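Local coordinates for protein HMG-CoA Lyase (Bacillus subtilis subsp. subtilis, PDB 1YDO) that belongs to the HMGL-like family of TIM-barrel proteins, with a core of eight parallel strands ringed by helices, and pairs with a second copy of itself, at residues A[7-12]-A[253-258]; A[89-94]-A[132-137]; A[100-103]-A[108-111]; A[140-145]-A[157-162]; A[221-226]-A[260-265]. All blocks are in the same frame, centred on the assembly; numbering follows the deposited sequence.

Interaction 1 of 5, residues A[7-12]-A[253-258]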
# COMPACT_ATOMS: atom_id res chain seq x y z
N VAL A 7 -6.35 18.13 -3.85
CA VAL A 7 -6.42 17.57 -2.51
C VAL A 7 -5.27 18.04 -1.67
O VAL A 7 -4.12 17.86 -2.05
CB VAL A 7 -6.41 16.06 -2.55
CG1 VAL A 7 -6.07 15.51 -1.18
CG2 VAL A 7 -7.77 15.55 -2.98
N THR A 8 -5.58 18.64 -0.52
CA THR A 8 -4.56 19.14 0.38
C THR A 8 -4.06 18.08 1.36
O THR A 8 -4.83 17.50 2.12
CB THR A 8 -5.08 20.34 1.17
OG1 THR A 8 -6.51 20.28 1.25
CG2 THR A 8 -4.68 21.64 0.48
N ILE A 9 -2.75 17.83 1.32
CA ILE A 9 -2.12 16.86 2.19
C ILE A 9 -1.31 17.58 3.27
O ILE A 9 -0.56 18.51 2.98
CB ILE A 9 -1.15 15.93 1.44
CG1 ILE A 9 0.07 16.71 1.03
CG2 ILE A 9 -1.81 15.32 0.22
CD1 ILE A 9 1.24 15.83 0.83
N LYS A 10 -1.44 17.12 4.51
CA LYS A 10 -0.73 17.72 5.63
C LYS A 10 0.41 16.85 6.17
O LYS A 10 0.21 15.69 6.49
CB LYS A 10 -1.74 18.03 6.74
CG LYS A 10 -2.89 18.90 6.23
CD LYS A 10 -3.68 19.54 7.36
CE LYS A 10 -4.66 20.56 6.82
NZ LYS A 10 -5.43 21.19 7.92
N GLU A 11 1.60 17.43 6.26
CA GLU A 11 2.77 16.72 6.76
C GLU A 11 2.79 16.72 8.29
O GLU A 11 2.64 17.77 8.90
CB GLU A 11 4.04 17.39 6.25
CG GLU A 11 5.31 16.78 6.80
CD GLU A 11 5.49 15.33 6.36
OE1 GLU A 11 6.04 14.54 7.16
OE2 GLU A 11 5.10 14.98 5.22
N VAL A 12 2.97 15.55 8.90
CA VAL A 12 3.04 15.46 10.36
C VAL A 12 4.27 14.66 10.79
O VAL A 12 4.35 14.20 11.93
CB VAL A 12 1.79 14.78 10.99
CG1 VAL A 12 0.57 15.63 10.74
CG2 VAL A 12 1.60 13.38 10.43
N GLU A 253 5.26 10.94 0.43
CA GLU A 253 5.59 10.86 -0.98
C GLU A 253 4.75 9.83 -1.70
O GLU A 253 4.35 10.04 -2.84
CB GLU A 253 7.08 10.58 -1.18
CG GLU A 253 7.60 9.37 -0.42
CD GLU A 253 7.89 9.66 1.03
OE1 GLU A 253 8.80 9.02 1.60
OE2 GLU A 253 7.21 10.53 1.61
N ASP A 254 4.46 8.71 -1.05
CA ASP A 254 3.64 7.68 -1.69
C ASP A 254 2.25 8.24 -1.95
O ASP A 254 1.62 7.94 -2.96
CB ASP A 254 3.53 6.46 -0.78
CG ASP A 254 4.84 5.73 -0.64
OD1 ASP A 254 5.00 4.95 0.33
OD2 ASP A 254 5.72 5.92 -1.51
N ILE A 255 1.78 9.05 -1.02
CA ILE A 255 0.48 9.66 -1.13
C ILE A 255 0.50 10.69 -2.24
O ILE A 255 -0.40 10.73 -3.07
CB ILE A 255 0.08 10.35 0.17
CG1 ILE A 255 -0.05 9.30 1.26
CG2 ILE A 255 -1.20 11.11 -0.03
CD1 ILE A 255 -0.47 9.87 2.56
N VAL A 256 1.53 11.52 -2.26
CA VAL A 256 1.66 12.56 -3.26
C VAL A 256 1.80 11.93 -4.64
O VAL A 256 1.22 12.41 -5.60
CB VAL A 256 2.89 13.45 -3.01
CG1 VAL A 256 3.06 14.42 -4.15
CG2 VAL A 256 2.72 14.20 -1.70
N TYR A 257 2.58 10.86 -4.73
CA TYR A 257 2.78 10.22 -6.01
C TYR A 257 1.50 9.68 -6.60
O TYR A 257 1.08 10.08 -7.69
CB TYR A 257 3.79 9.08 -5.90
CG TYR A 257 3.85 8.19 -7.13
CD1 TYR A 257 3.03 7.06 -7.26
CD2 TYR A 257 4.71 8.49 -8.18
CE1 TYR A 257 3.06 6.26 -8.41
CE2 TYR A 257 4.76 7.70 -9.33
CZ TYR A 257 3.93 6.59 -9.44
OH TYR A 257 3.96 5.81 -10.58
N MSE A 258 0.86 8.77 -5.88
CA MSE A 258 -0.35 8.19 -6.39
C MSE A 258 -1.37 9.23 -6.81
O MSE A 258 -2.04 9.09 -7.84
CB MSE A 258 -0.96 7.26 -5.36
CG MSE A 258 -2.18 6.58 -5.90
SE MSE A 258 -3.10 5.70 -4.49
CE MSE A 258 -3.61 7.26 -3.46
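Ile9 reaches outward from strand 8-11 and overlaps Val256 and Ile255 on helix 252-261, joining the first strand of a TIM barrel to a helix late in the chain, with about 240 residues of sequence between them. The CA atoms of Ile9 and Val256, the nearest such pair of the two segments, are 7.9 Å apart, and it is side chains that bridge this gap. Two branches of Ile9 divide the work. CG1 sits between the backbone N and the carbonyl carbon (chi1 71°), and the nearly extended chi2 of 156° carries CD1 on to Val256 CG2, 3.4 Å away. On the helix, that methyl of Val256 is the one lying beside its own backbone N. The Ile9 and Val256 side chains cross at about a right angle, so their overlap is confined to the methyl ends. All three residues are buried, and the 107 Å² hidden between the segments comes from these three apolar residues.

Surrounding residues extend this layer: Leu42 touches Ile9, while Leu216 and Met219 of helix 215-225 lie against Ile255. Barrel closure is seen at the same strand, where Lys10 pairs through its backbone with Phe230 and Gly232, and Glu11 with Tyr44. The other branch of Ile9 faces Ile255, with Ile9 CG2 and Ile255 CG2 4.3 Å apart.

Interaction 2 of 5, residues A[89-94]-A[132-137]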
# COMPACT_ATOMS: atom_id res chain seq x y z
N ASN A 89 2.98 28.10 25.51
CA ASN A 89 4.27 27.90 24.88
C ASN A 89 4.18 27.97 23.36
O ASN A 89 5.03 28.55 22.70
CB ASN A 89 4.85 26.56 25.32
CG ASN A 89 5.09 26.49 26.81
OD1 ASN A 89 5.39 25.43 27.36
ND2 ASN A 89 4.96 27.63 27.49
N ALA A 90 3.14 27.35 22.81
CA ALA A 90 2.93 27.33 21.37
C ALA A 90 2.82 28.75 20.86
O ALA A 90 3.33 29.08 19.77
CB ALA A 90 1.68 26.56 21.03
N LEU A 91 2.16 29.60 21.63
CA LEU A 91 1.98 31.01 21.27
C LEU A 91 3.32 31.72 21.16
O LEU A 91 3.52 32.55 20.28
CB LEU A 91 1.10 31.71 22.31
CG LEU A 91 -0.39 31.83 21.98
CD1 LEU A 91 -0.95 30.51 21.46
CD2 LEU A 91 -1.13 32.26 23.23
N GLU A 92 4.23 31.38 22.07
CA GLU A 92 5.53 31.98 22.05
C GLU A 92 6.34 31.43 20.89
O GLU A 92 7.21 32.11 20.35
CB GLU A 92 6.25 31.71 23.35
CG GLU A 92 7.72 32.06 23.31
CD GLU A 92 8.36 32.00 24.68
OE1 GLU A 92 9.62 32.01 24.76
OE2 GLU A 92 7.61 31.96 25.69
N GLY A 93 6.07 30.18 20.52
CA GLY A 93 6.78 29.56 19.41
C GLY A 93 6.40 30.15 18.06
O GLY A 93 7.16 30.05 17.09
N GLY A 94 5.22 30.76 17.99
CA GLY A 94 4.77 31.36 16.75
C GLY A 94 3.87 30.46 15.92
O GLY A 94 3.52 30.82 14.80
N GLN A 132 -8.32 30.26 19.58
CA GLN A 132 -8.94 31.13 18.59
C GLN A 132 -8.91 32.58 19.04
O GLN A 132 -8.62 33.48 18.26
CB GLN A 132 -10.38 30.69 18.32
CG GLN A 132 -10.49 29.21 17.94
CD GLN A 132 -11.84 28.81 17.36
OE1 GLN A 132 -12.90 29.10 17.93
NE2 GLN A 132 -11.81 28.13 16.22
N LYS A 133 -9.18 32.78 20.33
CA LYS A 133 -9.19 34.11 20.90
C LYS A 133 -7.83 34.77 20.69
O LYS A 133 -7.69 36.00 20.76
CB LYS A 133 -9.53 34.04 22.39
CG LYS A 133 -9.95 35.38 23.00
CD LYS A 133 -10.29 35.28 24.49
CE LYS A 133 -9.08 34.90 25.33
NZ LYS A 133 -9.43 34.82 26.78
N ALA A 134 -6.82 33.95 20.43
CA ALA A 134 -5.48 34.46 20.21
C ALA A 134 -5.20 34.57 18.71
O ALA A 134 -4.05 34.74 18.30
CB ALA A 134 -4.44 33.56 20.87
N ASN A 135 -6.26 34.49 17.91
CA ASN A 135 -6.15 34.57 16.45
C ASN A 135 -5.34 33.41 15.92
O ASN A 135 -4.43 33.58 15.10
CB ASN A 135 -5.47 35.87 16.02
CG ASN A 135 -6.16 37.09 16.57
OD1 ASN A 135 -7.37 37.27 16.38
ND2 ASN A 135 -5.40 37.95 17.24
N LEU A 136 -5.68 32.21 16.40
CA LEU A 136 -4.99 30.99 15.99
C LEU A 136 -6.01 29.99 15.46
O LEU A 136 -7.03 29.75 16.10
CB LEU A 136 -4.28 30.39 17.20
CG LEU A 136 -2.88 29.88 16.95
CD1 LEU A 136 -2.03 31.04 16.46
CD2 LEU A 136 -2.29 29.31 18.23
N THR A 137 -5.74 29.41 14.30
CA THR A 137 -6.66 28.43 13.75
C THR A 137 -6.52 27.12 14.50
O THR A 137 -5.41 26.71 14.83
CB THR A 137 -6.37 28.20 12.28
OG1 THR A 137 -4.98 27.88 12.13
CG2 THR A 137 -6.67 29.47 11.50
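Leu91, near the end of helix 84-93, spreads its two methyls over Leu136 and Ala134, which lie where helix 117-133 gives way to strand 137-143. Its CD1 meets Leu136 CD2 at 3.7 Å, whereas Leu91 CD2 lies 4.3 Å from Ala134 CB. One leucine fork thus spans two residues of the other segment, and the leucine side chains cross obliquely. The CB of Leu91 does not itself face the partner, yet the end of the side chain comes nearer than that direction suggests, with chi1 modelled at -96° and chi2 at 46°. Leu136 does start toward the helix. The first torsions of both leucines fall off a staggered position, a departure that carries little weight at 2.71 Å resolution.

The backbone is consistent with Ala134 and Leu136 presenting themselves together: Asn135 between them has positive phi (64°) and sends its own side chain to solvent, while the CB atoms of its two neighbours both point at the helix. Across the contact, helix 84-93 ends at Gly94, whose positive phi suits glycine. Both helices belong to the outer layer of the TIM barrel, and Thr137 leads into the sheet by backbone pairing with Ala98.

Each of the closest atoms meeting across this surface contact is a methyl carbon. Cohesion between the two segments should therefore come from dispersion and the partial exclusion of water, and none of these contacts is directional.

Interaction 3 of 5, residues A[100-103]-A[108-111]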
# COMPACT_ATOMS: atom_id res chain seq x y z
N VAL A 100 -5.61 20.25 18.85
CA VAL A 100 -5.92 19.54 20.07
C VAL A 100 -6.12 18.07 19.72
O VAL A 100 -6.13 17.70 18.54
CB VAL A 100 -7.19 20.08 20.71
CG1 VAL A 100 -6.93 21.48 21.23
CG2 VAL A 100 -8.33 20.05 19.71
N PHE A 101 -6.27 17.22 20.73
CA PHE A 101 -6.45 15.80 20.47
C PHE A 101 -7.09 15.06 21.62
O PHE A 101 -7.08 15.51 22.76
CB PHE A 101 -5.11 15.13 20.17
CG PHE A 101 -4.09 15.31 21.25
CD1 PHE A 101 -3.36 16.49 21.33
CD2 PHE A 101 -3.88 14.32 22.20
CE1 PHE A 101 -2.43 16.69 22.36
CE2 PHE A 101 -2.95 14.51 23.24
CZ PHE A 101 -2.23 15.70 23.32
N MSE A 102 -7.66 13.91 21.28
CA MSE A 102 -8.30 13.04 22.26
C MSE A 102 -8.69 11.75 21.56
O MSE A 102 -8.64 11.66 20.33
CB MSE A 102 -9.55 13.70 22.84
CG MSE A 102 -10.71 13.80 21.88
SE MSE A 102 -12.29 14.47 22.77
CE MSE A 102 -12.83 12.83 23.67
N SER A 103 -9.07 10.75 22.33
CA SER A 103 -9.46 9.48 21.76
C SER A 103 -10.97 9.26 21.79
O SER A 103 -11.66 9.72 22.71
CB SER A 103 -8.74 8.35 22.49
OG SER A 103 -9.13 7.08 21.97
N HIS A 108 -8.72 3.90 25.54
CA HIS A 108 -7.54 4.46 24.90
C HIS A 108 -7.24 5.85 25.43
O HIS A 108 -6.10 6.20 25.71
CB HIS A 108 -7.72 4.53 23.38
CG HIS A 108 -6.51 5.04 22.66
ND1 HIS A 108 -5.30 4.36 22.65
CD2 HIS A 108 -6.31 6.16 21.93
CE1 HIS A 108 -4.43 5.04 21.94
NE2 HIS A 108 -5.00 6.13 21.49
N ASN A 109 -8.28 6.66 25.54
CA ASN A 109 -8.13 8.02 26.02
C ASN A 109 -7.58 8.02 27.44
O ASN A 109 -6.52 8.60 27.72
CB ASN A 109 -9.48 8.74 25.99
CG ASN A 109 -9.34 10.24 25.97
OD1 ASN A 109 -10.07 10.95 26.66
ND2 ASN A 109 -8.42 10.74 25.16
N ARG A 110 -8.29 7.35 28.33
CA ARG A 110 -7.88 7.28 29.73
C ARG A 110 -6.48 6.67 29.87
O ARG A 110 -5.75 6.99 30.81
CB ARG A 110 -8.90 6.47 30.54
CG ARG A 110 -8.49 6.21 31.99
CD ARG A 110 -9.68 6.27 32.93
NE ARG A 110 -10.19 7.63 33.10
CZ ARG A 110 -9.48 8.63 33.62
NH1 ARG A 110 -10.01 9.84 33.74
NH2 ARG A 110 -8.22 8.42 34.01
N LYS A 111 -6.10 5.82 28.93
CA LYS A 111 -4.78 5.19 28.99
C LYS A 111 -3.87 5.79 27.93
O LYS A 111 -3.33 5.07 27.09
CB LYS A 111 -4.91 3.67 28.78
CG LYS A 111 -3.68 2.88 29.20
CD LYS A 111 -3.96 1.38 29.20
CE LYS A 111 -2.78 0.60 29.77
NZ LYS A 111 -2.97 -0.89 29.74
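Ser103 closes strand 97-103 of the TIM barrel and is met at once by His108 and Asn109 on the short helix 106-110, which lies just beyond the strand's C-terminal end. The tightness of this local fold-back is measured by the CA atoms of Ser103 and Asn109, only 4.7 Å apart.

One contact is between a hydroxyl and a ring edge: Ser103 OG lies in the plane of the His108 imidazole, nearest CD2. With OG of Ser103 (chi1 178°) and CG of His108 (chi1 -178°) each opposite the backbone N, the two groups meet. The same hydroxyl is hydrogen-bonded to Ser105 O, and Ser105 OG in turn receives His108 N, two bonds that hold the turn.

Carbon-to-carbon packing is also present. Ser103 CB rests on Asn109 CB at 3.6 Å, and the selenomethionine Met102 adds its CB beside the Asn109 side chain; Leu124 and Thr117 of helix 117-133 touch Met102. Strand pairing of Met102 with Tyr141 and Ser143 keeps this edge of the contact in the sheet. As the helix ends, Lys111 N makes a weak bond to His108 O at 3.2 Å.

Interaction 4 of 5, residues A[140-145]-A[157-162]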
# COMPACT_ATOMS: atom_id res chain seq x y z
N ALA A 140 -8.71 19.58 15.34
CA ALA A 140 -8.86 18.49 16.30
C ALA A 140 -8.39 17.15 15.71
O ALA A 140 -8.60 16.86 14.53
CB ALA A 140 -10.31 18.39 16.76
N TYR A 141 -7.77 16.35 16.57
CA TYR A 141 -7.26 15.05 16.20
C TYR A 141 -8.01 13.97 16.95
O TYR A 141 -7.63 13.63 18.07
CB TYR A 141 -5.78 14.97 16.58
CG TYR A 141 -4.84 14.94 15.42
CD1 TYR A 141 -4.89 13.91 14.49
CD2 TYR A 141 -3.88 15.95 15.25
CE1 TYR A 141 -4.03 13.87 13.43
CE2 TYR A 141 -3.00 15.91 14.18
CZ TYR A 141 -3.08 14.87 13.28
OH TYR A 141 -2.23 14.81 12.21
N LEU A 142 -9.07 13.44 16.37
CA LEU A 142 -9.82 12.39 17.04
C LEU A 142 -9.16 11.06 16.68
O LEU A 142 -9.10 10.68 15.51
CB LEU A 142 -11.26 12.42 16.57
CG LEU A 142 -12.31 12.03 17.60
CD1 LEU A 142 -13.67 11.95 16.91
CD2 LEU A 142 -11.96 10.70 18.23
N SER A 143 -8.66 10.33 17.67
CA SER A 143 -8.01 9.08 17.36
C SER A 143 -8.87 7.88 17.68
O SER A 143 -9.94 8.01 18.27
CB SER A 143 -6.68 8.96 18.09
OG SER A 143 -6.87 8.96 19.48
N THR A 144 -8.38 6.71 17.27
CA THR A 144 -9.03 5.43 17.46
C THR A 144 -10.47 5.40 16.94
O THR A 144 -11.34 4.76 17.53
CB THR A 144 -8.96 5.02 18.96
OG1 THR A 144 -9.29 3.64 19.10
CG2 THR A 144 -9.91 5.84 19.79
N VAL A 145 -10.72 6.08 15.82
CA VAL A 145 -12.06 6.13 15.25
C VAL A 145 -12.38 4.88 14.43
O VAL A 145 -13.55 4.58 14.19
CB VAL A 145 -12.26 7.38 14.36
CG1 VAL A 145 -11.95 8.62 15.14
CG2 VAL A 145 -11.39 7.30 13.14
N GLU A 157 -21.69 5.72 16.67
CA GLU A 157 -22.41 6.74 17.44
C GLU A 157 -21.46 7.56 18.31
O GLU A 157 -21.71 8.74 18.57
CB GLU A 157 -23.47 6.10 18.34
CG GLU A 157 -24.44 5.17 17.62
CD GLU A 157 -23.93 3.73 17.53
OE1 GLU A 157 -24.42 2.99 16.65
OE2 GLU A 157 -23.07 3.35 18.35
N GLN A 158 -20.40 6.90 18.77
CA GLN A 158 -19.40 7.55 19.61
C GLN A 158 -18.72 8.65 18.82
O GLN A 158 -18.65 9.79 19.26
CB GLN A 158 -18.36 6.52 20.07
CG GLN A 158 -17.57 6.96 21.28
CD GLN A 158 -18.46 7.29 22.45
OE1 GLN A 158 -19.31 6.49 22.84
NE2 GLN A 158 -18.27 8.47 23.01
N VAL A 159 -18.21 8.27 17.65
CA VAL A 159 -17.51 9.21 16.77
C VAL A 159 -18.41 10.39 16.47
O VAL A 159 -18.00 11.54 16.62
CB VAL A 159 -17.12 8.55 15.44
CG1 VAL A 159 -16.33 9.53 14.60
CG2 VAL A 159 -16.30 7.30 15.70
N ILE A 160 -19.63 10.09 16.04
CA ILE A 160 -20.59 11.13 15.72
C ILE A 160 -20.78 12.04 16.92
O ILE A 160 -20.66 13.26 16.81
CB ILE A 160 -21.95 10.52 15.35
CG1 ILE A 160 -21.76 9.46 14.27
CG2 ILE A 160 -22.88 11.61 14.85
CD1 ILE A 160 -21.27 10.01 12.97
N ARG A 161 -21.08 11.43 18.06
CA ARG A 161 -21.28 12.16 19.30
C ARG A 161 -20.15 13.17 19.50
O ARG A 161 -20.36 14.38 19.45
CB ARG A 161 -21.34 11.18 20.48
CG ARG A 161 -21.84 11.78 21.78
CD ARG A 161 -22.03 10.70 22.86
NE ARG A 161 -20.78 10.23 23.46
CZ ARG A 161 -20.04 10.93 24.32
NH1 ARG A 161 -18.92 10.41 24.81
NH2 ARG A 161 -20.41 12.16 24.69
N LEU A 162 -18.94 12.64 19.70
CA LEU A 162 -17.76 13.47 19.93
C LEU A 162 -17.57 14.48 18.80
O LEU A 162 -17.40 15.67 19.05
CB LEU A 162 -16.51 12.59 20.04
CG LEU A 162 -16.47 11.62 21.22
CD1 LEU A 162 -15.20 10.77 21.12
CD2 LEU A 162 -16.52 12.39 22.55
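Segments 140-145 and 157-162 come nearest at Val145, two residues past strand 137-143, and Val159 on helix 156-169, whose CA atoms are 6.4 Å apart. The strand and helix are the first two elements of a beta-alpha-beta unit completed by strand 174-177, the repeating crossover from which a TIM barrel is built. Leu142 points at the helix and puts CD1 against two residues one turn apart: Leu142 CD1 lies 4.3 Å from Val159 CG1, and Leu142 CD1 is equally 4.3 Å from Leu162 CB. A nearly straight chi2 (-173°) gives that branch its reach.

Val159 serves both Leu142 and Val145 by dividing its methyls. With CG1 opposite the backbone N (chi1 -177°), that methyl faces Leu142 and CG2 turns to Val145. There Val159 CG2 stands 4.3 Å from Val145 CB, and it also passes 4.2 Å from Val145 O. All four touching residues are buried, and the 167 Å² between the segments is held by apolar packing. Leu174 and Leu176 of the next strand extend it, as does Leu195 of helix 185-196.

Between the strand and Val145, Thr144 has positive phi (54°), consistent with the chain turning there; its N is bonded to Thr179 OG1 and its OG1 to Gly147 O. Tyr141 leaves the strand on the face away from the helix, its ring meeting that of His207 and its OH weakly bonded to Asp231 OD1.

Interaction 5 of 5, residues A[221-226]-A[260-265]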
# COMPACT_ATOMS: atom_id res chain seq x y z
N THR A 221 -10.85 5.07 -1.34
CA THR A 221 -12.25 5.03 -0.93
C THR A 221 -12.67 6.41 -0.42
O THR A 221 -13.73 6.92 -0.77
CB THR A 221 -12.48 4.00 0.18
OG1 THR A 221 -12.09 2.71 -0.30
CG2 THR A 221 -13.94 3.96 0.59
N ALA A 222 -11.83 7.01 0.42
CA ALA A 222 -12.11 8.33 0.94
C ALA A 222 -12.16 9.35 -0.20
O ALA A 222 -13.08 10.17 -0.27
CB ALA A 222 -11.05 8.73 1.96
N LEU A 223 -11.19 9.32 -1.10
CA LEU A 223 -11.20 10.25 -2.21
C LEU A 223 -12.52 10.18 -2.96
O LEU A 223 -12.99 11.17 -3.51
CB LEU A 223 -10.06 9.94 -3.18
CG LEU A 223 -8.73 10.59 -2.84
CD1 LEU A 223 -7.67 9.97 -3.71
CD2 LEU A 223 -8.80 12.09 -3.04
N GLN A 224 -13.11 8.99 -2.97
CA GLN A 224 -14.38 8.78 -3.64
C GLN A 224 -15.55 9.32 -2.84
O GLN A 224 -16.57 9.69 -3.42
CB GLN A 224 -14.60 7.30 -3.88
CG GLN A 224 -13.75 6.69 -4.97
CD GLN A 224 -14.01 5.19 -5.12
OE1 GLN A 224 -13.51 4.55 -6.05
NE2 GLN A 224 -14.80 4.63 -4.21
N MSE A 225 -15.42 9.35 -1.52
CA MSE A 225 -16.49 9.85 -0.68
C MSE A 225 -16.53 11.37 -0.65
O MSE A 225 -17.56 11.95 -0.34
CB MSE A 225 -16.34 9.33 0.75
CG MSE A 225 -16.45 7.82 0.90
SE MSE A 225 -18.18 7.13 0.30
CE MSE A 225 -19.28 8.36 1.34
N GLY A 226 -15.39 12.01 -0.94
CA GLY A 226 -15.33 13.46 -0.94
C GLY A 226 -14.24 14.11 -0.10
O GLY A 226 -13.91 15.29 -0.29
N GLU A 260 -0.80 12.18 -7.87
CA GLU A 260 -0.36 12.82 -9.10
C GLU A 260 -0.71 12.00 -10.32
O GLU A 260 -1.24 12.52 -11.29
CB GLU A 260 1.15 13.07 -9.07
CG GLU A 260 1.56 14.25 -8.21
CD GLU A 260 0.89 15.55 -8.65
OE1 GLU A 260 1.04 15.92 -9.84
OE2 GLU A 260 0.22 16.19 -7.81
N GLN A 261 -0.41 10.72 -10.26
CA GLN A 261 -0.72 9.85 -11.38
C GLN A 261 -2.21 9.86 -11.67
O GLN A 261 -2.63 9.64 -12.80
CB GLN A 261 -0.28 8.43 -11.07
CG GLN A 261 1.16 8.33 -10.64
CD GLN A 261 2.08 8.94 -11.66
OE1 GLN A 261 2.13 8.50 -12.81
NE2 GLN A 261 2.81 9.98 -11.25
N MSE A 262 -3.01 10.13 -10.65
CA MSE A 262 -4.45 10.15 -10.82
C MSE A 262 -4.92 11.50 -11.33
O MSE A 262 -6.12 11.75 -11.42
CB MSE A 262 -5.16 9.83 -9.51
CG MSE A 262 -5.05 8.39 -9.05
SE MSE A 262 -5.92 8.08 -7.31
CE MSE A 262 -7.76 8.21 -7.92
N ASP A 263 -3.97 12.38 -11.64
CA ASP A 263 -4.26 13.73 -12.13
C ASP A 263 -4.95 14.61 -11.10
O ASP A 263 -5.86 15.38 -11.42
CB ASP A 263 -5.09 13.69 -13.42
CG ASP A 263 -4.29 13.22 -14.62
OD1 ASP A 263 -3.31 13.92 -14.99
OD2 ASP A 263 -4.64 12.15 -15.19
N ILE A 264 -4.51 14.49 -9.85
CA ILE A 264 -5.06 15.26 -8.75
C ILE A 264 -3.94 16.14 -8.23
O ILE A 264 -2.89 15.63 -7.84
CB ILE A 264 -5.53 14.33 -7.63
CG1 ILE A 264 -6.57 13.36 -8.17
CG2 ILE A 264 -6.12 15.14 -6.50
CD1 ILE A 264 -7.00 12.32 -7.17
N LYS A 265 -4.16 17.46 -8.20
CA LYS A 265 -3.13 18.38 -7.75
C LYS A 265 -2.93 18.43 -6.26
O LYS A 265 -3.89 18.50 -5.50
CB LYS A 265 -3.40 19.80 -8.27
CG LYS A 265 -3.16 19.96 -9.77
CD LYS A 265 -1.80 19.38 -10.23
CE LYS A 265 -0.58 19.99 -9.51
NZ LYS A 265 -0.20 19.35 -8.20
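A Schellman motif at the end of helix 252-261, in the outer layer of the TIM barrel, presents Met262 and Ile264 to Leu223 on helix 215-225. Its signature is the positive phi of Asp263 (65°), with Asp263 N bonded to Glu260 O at 2.8 Å and Ile264 N directed to Leu259 O. Reversal at Asp263 sets that residue in solvent while its two neighbours face inward.

A single methyl of Leu223 takes both partners: Leu223 CD1 is 4.2 Å from Ile264 CD1 and 4.4 Å from the selenium, SE, of selenomethionine Met262. The CA atoms of Leu223 and Ile264 are 10.3 Å apart, and the extended chi2 of Ile264 (175°) spans part of that distance. Met262 is likewise extended at chi2, so that its selenium comes forward to the leucine. The contact is buried but small, 89 Å², and Leu223 also packs on Val7, Phe230 and Leu259.

The second subunit lies close by: Gln224 OE1 is hydrogen-bonded to Gln224 NE2 of the other chain, whose Asn184 packs on Met262. On the Schellman turn itself, a salt bridge spans the loop. Lys265 NZ reaches Glu260 OE2 at 3.2 Å, approaching on the syn side and 21° out of the carboxylate plane.

How the interactions relate
Four of the five contacts, interactions 1 to 4, involve strands of the one parallel barrel sheet or the residues leading into them; interaction 5 lies in the helical layer. Interaction 1 spans nearly the whole chain, and interactions 2, 3 and 4 fall within that span, with 3 inside 2. Interactions 1 and 5 alternate along the sequence, share helix 252-261 and have centres about 11 Å apart; Val7 N and Lys265 O, 3.0 Å apart, probably form a hydrogen bond between them, and both touch the second subunit. Interactions 3 and 4, centres about 10 Å apart, occupy neighbouring strands. Val12 packs on Tyr141, joining interactions 1 and 4. With interactions 2 and 5 about 33 Å apart between centres, the contacts are spread around one barrel.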